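Local coordinates for TT1561 protein (Thermus thermophilus, PDB 1UF3) that binds calcium ions and is a predicted phosphoesterase of the calcineurin-like metallophosphoesterase superfamily, its biological role not established, at residues Phe101-Gly106 / Trp144-Tyr149; His174-His179 / Glu194-Ser199; Leu183-Gly188 / Ser213-Arg218. All blocks are in the same frame, centred on the assembly; numbering follows the deposited sequence.

Contact 1 of 3, residues Phe101-Gly106 / Trp144-Tyr149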
# COMPACT_ATOMS: atom_id res chain seq x y z
N PHE A 101 21.75 -20.84 -5.12
CA PHE A 101 21.14 -20.09 -4.04
C PHE A 101 20.54 -18.76 -4.48
O PHE A 101 20.78 -18.29 -5.59
CB PHE A 101 22.21 -19.80 -2.99
CG PHE A 101 23.20 -18.76 -3.43
CD1 PHE A 101 22.97 -17.40 -3.17
CD2 PHE A 101 24.31 -19.12 -4.19
CE1 PHE A 101 23.81 -16.43 -3.67
CE2 PHE A 101 25.16 -18.16 -4.70
CZ PHE A 101 24.91 -16.80 -4.44
N THR A 102 19.73 -18.17 -3.60
CA THR A 102 19.19 -16.84 -3.85
C THR A 102 18.90 -16.22 -2.48
O THR A 102 18.89 -16.94 -1.48
CB THR A 102 17.90 -16.87 -4.71
OG1 THR A 102 17.55 -15.52 -5.06
CG2 THR A 102 16.75 -17.51 -3.97
N PHE A 103 18.70 -14.90 -2.42
CA PHE A 103 18.38 -14.23 -1.16
C PHE A 103 16.97 -13.72 -1.18
O PHE A 103 16.50 -13.19 -2.19
CB PHE A 103 19.27 -13.00 -0.87
CG PHE A 103 20.69 -13.32 -0.57
CD1 PHE A 103 21.67 -13.09 -1.52
CD2 PHE A 103 21.06 -13.79 0.69
CE1 PHE A 103 23.01 -13.33 -1.23
CE2 PHE A 103 22.38 -14.03 1.00
CZ PHE A 103 23.37 -13.80 0.04
N TRP A 104 16.28 -13.88 -0.06
CA TRP A 104 14.94 -13.35 0.07
C TRP A 104 15.05 -12.23 1.11
O TRP A 104 15.99 -12.22 1.91
CB TRP A 104 13.98 -14.39 0.60
CG TRP A 104 13.42 -15.31 -0.42
CD1 TRP A 104 13.61 -15.27 -1.77
CD2 TRP A 104 12.60 -16.46 -0.16
NE1 TRP A 104 12.95 -16.33 -2.37
CE2 TRP A 104 12.32 -17.07 -1.40
CE3 TRP A 104 12.07 -17.03 1.02
CZ2 TRP A 104 11.54 -18.23 -1.51
CZ3 TRP A 104 11.29 -18.19 0.91
CH2 TRP A 104 11.04 -18.78 -0.35
N ARG A 105 14.12 -11.30 1.09
CA ARG A 105 14.18 -10.22 2.07
C ARG A 105 13.95 -10.77 3.49
O ARG A 105 13.03 -11.55 3.75
CB ARG A 105 13.14 -9.15 1.76
CG ARG A 105 13.44 -7.89 2.53
CD ARG A 105 12.73 -6.68 2.00
NE ARG A 105 13.00 -5.56 2.90
CZ ARG A 105 12.34 -4.41 2.87
NH1 ARG A 105 11.35 -4.22 1.99
NH2 ARG A 105 12.65 -3.46 3.74
N GLY A 106 14.82 -10.35 4.41
CA GLY A 106 14.73 -10.83 5.77
C GLY A 106 15.97 -10.38 6.53
O GLY A 106 15.85 -9.68 7.52
N TRP A 144 29.38 -21.30 2.79
CA TRP A 144 30.22 -20.85 3.89
C TRP A 144 30.92 -19.54 3.54
O TRP A 144 31.38 -18.83 4.43
CB TRP A 144 31.28 -21.90 4.26
CG TRP A 144 30.72 -23.18 4.86
CD1 TRP A 144 30.92 -24.46 4.40
CD2 TRP A 144 29.92 -23.30 6.04
NE1 TRP A 144 30.29 -25.36 5.23
CE2 TRP A 144 29.67 -24.68 6.24
CE3 TRP A 144 29.39 -22.38 6.95
CZ2 TRP A 144 28.91 -25.16 7.31
CZ3 TRP A 144 28.63 -22.86 8.02
CH2 TRP A 144 28.40 -24.24 8.19
N GLU A 145 31.01 -19.21 2.25
CA GLU A 145 31.66 -17.97 1.84
C GLU A 145 30.73 -16.79 2.14
O GLU A 145 31.17 -15.66 2.29
CB GLU A 145 31.97 -17.98 0.34
CG GLU A 145 32.71 -19.22 -0.16
CD GLU A 145 34.21 -19.02 -0.38
OE1 GLU A 145 34.76 -17.94 -0.06
OE2 GLU A 145 34.84 -19.98 -0.89
N LEU A 146 29.43 -17.08 2.22
CA LEU A 146 28.44 -16.04 2.49
C LEU A 146 28.26 -15.94 4.01
O LEU A 146 27.81 -16.88 4.65
CB LEU A 146 27.13 -16.39 1.77
CG LEU A 146 27.34 -16.74 0.29
CD1 LEU A 146 26.00 -16.84 -0.43
CD2 LEU A 146 28.21 -15.66 -0.38
N LYS A 147 28.56 -14.77 4.56
CA LYS A 147 28.52 -14.54 6.00
C LYS A 147 27.28 -14.03 6.73
O LYS A 147 26.59 -13.12 6.28
CB LYS A 147 29.70 -13.63 6.38
CG LYS A 147 31.08 -14.12 5.92
CD LYS A 147 31.30 -15.57 6.32
CE LYS A 147 32.78 -15.95 6.40
NZ LYS A 147 33.50 -15.88 5.10
N ASP A 148 26.99 -14.65 7.87
CA ASP A 148 25.90 -14.24 8.75
C ASP A 148 24.48 -14.22 8.21
O ASP A 148 23.70 -13.32 8.56
CB ASP A 148 26.20 -12.84 9.31
CG ASP A 148 27.63 -12.72 9.81
OD1 ASP A 148 28.10 -13.66 10.49
OD2 ASP A 148 28.29 -11.69 9.52
N TYR A 149 24.11 -15.18 7.38
CA TYR A 149 22.75 -15.18 6.88
C TYR A 149 21.95 -16.37 7.40
O TYR A 149 22.45 -17.48 7.42
CB TYR A 149 22.72 -15.25 5.34
CG TYR A 149 23.29 -14.05 4.60
CD1 TYR A 149 24.59 -14.05 4.11
CD2 TYR A 149 22.50 -12.94 4.36
CE1 TYR A 149 25.09 -12.97 3.40
CE2 TYR A 149 22.99 -11.85 3.65
CZ TYR A 149 24.27 -11.88 3.18
OH TYR A 149 24.73 -10.80 2.45
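Phe101 and Leu146 mark the closest backbone approach, their CA atoms 10.6 Å apart, so strand 101-104 and the loop before strand 151-155 meet through side chains alone. This is a small aromatic cluster on one of the sheets of the metallophosphoesterase fold. Residues 144-145 end a 3-10 segment, and the chain then runs extended from Leu146 to Lys147. No hydrogen bond joins the two segments.

Alternate residues of the strand, Phe101 and Phe103, point toward the loop. Leu146 answers with one methyl group. Its CD1 sits over a face of the Phe101 ring, 4.1 Å from the centroid and 17° off the normal, a CH-pi contact. The two side chains come from opposite directions. The same CD1 also touches the far end of the second ring, 4.0 Å from Phe103 CZ. That ring is shared with Tyr149. The Phe103 and Tyr149 side chains cross at about a right angle, and their ring planes meet obliquely, at 46°. Tyr149 CG stands beside its backbone N (chi1 -66°), and this turns a ring face to Phe103. With an alanine in place of Tyr149, Phe103 CE2 would probably lose the ring face it rests on, and the Phe103 ring would be less firmly held.

Leu109 of strand 108-118 packs against Phe101, Phe103 and Leu146 from within the chain. Other subunits close in as well: Leu146 meets Leu146 of a second subunit. Arg105 makes a cation-pi contact with Tyr149 of a third subunit, and Tyr149 packs on Arg105 of that subunit. Within the cluster, Phe103 CE2 lies over the centre of the Tyr149 ring, 3.4 Å above its plane and 3.5 Å from Tyr149 CE2.

Contact 2 of 3, residues His174-His179 / Glu194-Ser199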
# COMPACT_ATOMS: atom_id res chain seq x y z
N HIS A 174 22.98 -34.90 8.81
CA HIS A 174 24.33 -34.41 9.04
C HIS A 174 24.59 -33.04 8.38
O HIS A 174 25.27 -32.19 8.96
CB HIS A 174 25.34 -35.46 8.56
CG HIS A 174 26.77 -35.12 8.86
ND1 HIS A 174 27.66 -34.72 7.88
CD2 HIS A 174 27.45 -35.10 10.03
CE1 HIS A 174 28.83 -34.46 8.44
NE2 HIS A 174 28.73 -34.68 9.74
N LEU A 175 24.03 -32.83 7.19
CA LEU A 175 24.18 -31.55 6.47
C LEU A 175 23.40 -30.50 7.25
O LEU A 175 23.82 -29.36 7.38
CB LEU A 175 23.59 -31.65 5.06
CG LEU A 175 24.12 -32.66 4.03
CD1 LEU A 175 23.15 -32.71 2.84
CD2 LEU A 175 25.53 -32.28 3.58
N ILE A 176 22.24 -30.88 7.75
CA ILE A 176 21.45 -29.94 8.51
C ILE A 176 22.20 -29.58 9.79
O ILE A 176 22.25 -28.40 10.17
CB ILE A 176 20.07 -30.52 8.82
CG1 ILE A 176 19.32 -30.75 7.50
CG2 ILE A 176 19.31 -29.59 9.75
CD1 ILE A 176 17.93 -31.26 7.65
N LYS A 177 22.81 -30.57 10.44
CA LYS A 177 23.54 -30.30 11.67
C LYS A 177 24.78 -29.43 11.41
O LYS A 177 25.17 -28.62 12.25
CB LYS A 177 23.96 -31.61 12.35
CG LYS A 177 22.81 -32.37 13.01
CD LYS A 177 23.30 -33.66 13.66
CE LYS A 177 22.15 -34.44 14.26
NZ LYS A 177 22.62 -35.46 15.25
N THR A 178 25.40 -29.61 10.25
CA THR A 178 26.60 -28.83 9.92
C THR A 178 26.28 -27.36 9.56
O THR A 178 26.93 -26.43 10.03
CB THR A 178 27.35 -29.48 8.74
OG1 THR A 178 27.63 -30.85 9.07
CG2 THR A 178 28.66 -28.76 8.47
N HIS A 179 25.27 -27.16 8.72
CA HIS A 179 24.90 -25.81 8.28
C HIS A 179 23.96 -25.05 9.22
O HIS A 179 23.81 -23.83 9.09
CB HIS A 179 24.28 -25.88 6.89
CG HIS A 179 25.30 -25.92 5.79
ND1 HIS A 179 25.91 -24.78 5.31
CD2 HIS A 179 25.89 -26.97 5.17
CE1 HIS A 179 26.85 -25.13 4.45
NE2 HIS A 179 26.86 -26.44 4.35
N GLU A 194 9.29 -30.84 13.00
CA GLU A 194 10.03 -31.11 14.22
C GLU A 194 11.29 -30.27 14.22
O GLU A 194 11.67 -29.72 13.19
CB GLU A 194 10.42 -32.58 14.28
CG GLU A 194 9.26 -33.54 14.42
CD GLU A 194 8.96 -33.81 15.88
OE1 GLU A 194 8.34 -32.95 16.54
OE2 GLU A 194 9.37 -34.89 16.37
N MSE A 195 11.94 -30.18 15.37
CA MSE A 195 13.20 -29.46 15.46
C MSE A 195 14.30 -30.52 15.39
O MSE A 195 14.15 -31.63 15.92
CB MSE A 195 13.33 -28.73 16.80
CG MSE A 195 12.28 -27.66 17.05
SE MSE A 195 12.40 -26.18 15.79
CE MSE A 195 14.27 -25.78 15.91
N LEU A 196 15.39 -30.18 14.70
CA LEU A 196 16.56 -31.03 14.58
C LEU A 196 17.65 -30.06 15.00
O LEU A 196 18.17 -29.27 14.18
CB LEU A 196 16.78 -31.48 13.12
CG LEU A 196 17.76 -32.65 12.94
CD1 LEU A 196 17.65 -33.20 11.52
CD2 LEU A 196 19.20 -32.21 13.26
N GLY A 197 17.97 -30.09 16.29
CA GLY A 197 18.96 -29.17 16.82
C GLY A 197 18.26 -27.83 16.78
O GLY A 197 17.11 -27.72 17.19
N ALA A 198 18.94 -26.82 16.26
CA ALA A 198 18.34 -25.49 16.18
C ALA A 198 17.58 -25.29 14.86
O ALA A 198 17.05 -24.20 14.61
CB ALA A 198 19.41 -24.43 16.33
N SER A 199 17.51 -26.33 14.03
CA SER A 199 16.83 -26.26 12.73
C SER A 199 15.38 -26.74 12.74
O SER A 199 15.09 -27.80 13.27
CB SER A 199 17.57 -27.09 11.67
OG SER A 199 18.96 -26.83 11.63
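Ile176 lays its CG2 methyl against the end of Ser199, 3.4 Å from Ser199 OG and 3.6 Å from Ser199 CB. The branch gets there because CG2 is anti to the backbone N of Ile176, while CG1 stands beside that N (chi1 -63°). CG1 carries CD1 to a looser apolar contact, 4.3 Å from Leu196 CD1. One isoleucine thus meets both ends of the turn that follows strand 192-196.

Leu196 reaches the helix with both methyls. CD1 goes to Ile176, and CD2 lies 3.6 Å from Lys177 CG. The Lys177 chain is extended beyond CG and passes across Leu196, which puts Lys177 CE 3.8 Å from Leu196 CD2. The aliphatic part of an exposed lysine therefore covers the outer side of a buried leucine. Leu196 CG is anti to its own backbone N (chi1 -165°), which sends the isobutyl group toward the helix.

The turn is a type II' beta turn from Leu196 to Ser199, with Gly197 at positive phi. It closes a tight beta hairpin between strands 192-196 and 199-203: Ser199 N bonds Leu196 O and Leu196 N bonds Ser199 O, the latter at 2.8 Å. No hydrogen bond crosses to the helix. Ser199 OG finds its partner in Pro181 O, just past the helix, so the buried hydroxyl is satisfied although a methyl presses on it.

Helix 170-179 packs here against the hairpin of strands 192-196 and 199-203. Ile176 also touches Phe155 of strand 151-155 and Pro159 in a loop, and Leu196 rests on Val201 of strand 199-203. On another side of the helix, Leu175 meets Ala136, Glu137 and Leu140 of helix 133-140.

Contact 3 of 3, residues Leu183-Gly188 / Ser213-Arg218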
# COMPACT_ATOMS: atom_id res chain seq x y z
N LEU A 183 15.41 -23.02 8.58
CA LEU A 183 14.27 -23.82 8.12
C LEU A 183 14.76 -24.81 7.07
O LEU A 183 15.67 -24.52 6.29
CB LEU A 183 13.17 -22.93 7.53
CG LEU A 183 12.17 -23.60 6.56
CD1 LEU A 183 11.25 -24.59 7.33
CD2 LEU A 183 11.34 -22.53 5.87
N VAL A 184 14.19 -26.01 7.11
CA VAL A 184 14.52 -27.05 6.15
C VAL A 184 13.17 -27.58 5.69
O VAL A 184 12.33 -28.00 6.51
CB VAL A 184 15.31 -28.22 6.80
CG1 VAL A 184 15.63 -29.31 5.74
CG2 VAL A 184 16.60 -27.71 7.41
N LEU A 185 12.92 -27.52 4.39
CA LEU A 185 11.67 -28.03 3.84
C LEU A 185 11.98 -29.34 3.09
O LEU A 185 12.94 -29.41 2.32
CB LEU A 185 11.05 -27.01 2.87
CG LEU A 185 10.20 -25.89 3.49
CD1 LEU A 185 9.89 -24.82 2.45
CD2 LEU A 185 8.90 -26.48 4.02
N VAL A 186 11.19 -30.39 3.33
CA VAL A 186 11.44 -31.66 2.63
C VAL A 186 10.15 -32.23 2.06
O VAL A 186 9.05 -31.89 2.48
CB VAL A 186 12.11 -32.74 3.56
CG1 VAL A 186 13.49 -32.28 4.00
CG2 VAL A 186 11.21 -33.02 4.77
N ALA A 187 10.28 -33.10 1.07
CA ALA A 187 9.11 -33.73 0.47
C ALA A 187 8.48 -34.75 1.42
O ALA A 187 9.17 -35.39 2.20
CB ALA A 187 9.52 -34.43 -0.84
N GLY A 188 7.17 -34.91 1.34
CA GLY A 188 6.53 -35.90 2.18
C GLY A 188 5.04 -35.72 2.28
O GLY A 188 4.52 -34.62 2.04
N SER A 213 0.97 -26.34 3.41
CA SER A 213 1.13 -25.65 4.68
C SER A 213 1.50 -24.18 4.45
O SER A 213 2.07 -23.81 3.42
CB SER A 213 2.26 -26.30 5.50
OG SER A 213 2.04 -27.68 5.80
N LEU A 214 1.17 -23.34 5.42
CA LEU A 214 1.55 -21.93 5.40
C LEU A 214 2.42 -21.84 6.66
O LEU A 214 1.90 -21.95 7.78
CB LEU A 214 0.34 -21.01 5.53
CG LEU A 214 0.75 -19.51 5.54
CD1 LEU A 214 1.23 -19.08 4.13
CD2 LEU A 214 -0.44 -18.67 5.96
N LEU A 215 3.73 -21.72 6.48
CA LEU A 215 4.64 -21.63 7.61
C LEU A 215 4.79 -20.20 8.12
O LEU A 215 4.89 -19.24 7.34
CB LEU A 215 6.03 -22.13 7.25
CG LEU A 215 6.42 -23.10 6.14
CD1 LEU A 215 7.68 -23.77 6.58
CD2 LEU A 215 5.33 -24.10 5.81
N ASP A 216 4.81 -20.07 9.45
CA ASP A 216 5.02 -18.79 10.10
C ASP A 216 6.47 -18.88 10.59
O ASP A 216 6.75 -19.47 11.64
CB ASP A 216 4.07 -18.61 11.29
CG ASP A 216 4.33 -17.31 12.06
OD1 ASP A 216 5.46 -16.82 12.00
OD2 ASP A 216 3.42 -16.79 12.72
N LEU A 217 7.39 -18.31 9.81
CA LEU A 217 8.81 -18.35 10.14
C LEU A 217 9.20 -17.89 11.52
O LEU A 217 10.02 -18.53 12.18
CB LEU A 217 9.62 -17.54 9.14
CG LEU A 217 10.11 -18.23 7.88
CD1 LEU A 217 10.68 -17.18 6.93
CD2 LEU A 217 11.17 -19.27 8.24
N ARG A 218 8.65 -16.77 11.96
CA ARG A 218 9.00 -16.23 13.26
C ARG A 218 8.54 -17.13 14.39
O ARG A 218 9.23 -17.26 15.40
CB ARG A 218 8.42 -14.83 13.43
CG ARG A 218 8.94 -13.85 12.38
CD ARG A 218 8.44 -12.43 12.66
NE ARG A 218 9.24 -11.79 13.69
CZ ARG A 218 8.86 -10.72 14.38
NH1 ARG A 218 7.69 -10.15 14.15
NH2 ARG A 218 9.68 -10.21 15.30
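Leu215 and Leu217 meet Leu183 and Leu185 in the layer between the two mixed beta sheets of the metallophosphoesterase fold. Strand 211-216 belongs to one sheet and strand 183-186 to the other. The nearest CA atoms, those of Leu183 and Leu217, are 8.0 Å apart.

Along the second segment, Ser213 OG bonds Pro204 O. Leu215 then points toward strand 183-186 and carries most of the contact on a single methyl. Its CD1 lies 3.7 Å from Leu183 CD1 and 3.9 Å from Leu185 CD2. Leu215 crosses Leu183 at about a right angle, and its CD1 is also 3.9 Å from Leu183 CD2. Leu215 further touches Trp200 of strand 199-203 and Leu222 of strand 221-226.

Asp216 follows with a salt bridge to Arg6, and its OD1 accepts from Ala219 N, so the carboxylate ties down the chain where the strand ends. Leu217 comes after the strand, and its CD2 meets Leu183 CD2. It packs on Ile8 of strand 7-12, which Leu183 also touches, and its side chain is about 7 Å from that of Asp34, a calcium ligand. Arg218 bonds Ala62 O of a neighbouring subunit.

Leu183 CG is anti to the backbone N (chi1 159°); both its methyls meet Leu215 CD1, and Leu183 CD2 also lies 4.0 Å from Leu217 CD2.

In the fold
Contacts 2 and 3 are buried; contact 1 is only partly so and lies where other subunits meet the chain. All three reach the same mixed sheet. Contact 3 joins it to the other sheet through leucines alone, contact 2 sets a helix against its terminal hairpin with aliphatic groups and one hydroxyl, and contact 1 uses aromatic rings and one leucine methyl. Contacts 2 and 3 have centres about 14 Å apart and interleave along the chain. They touch where Ile176 CD1 lies 3.6 Å from Val184 CG1. Contacts 1 and 2 are joined by the stacked rings of Trp144 and His179, whereas contacts 1 and 3 do not touch.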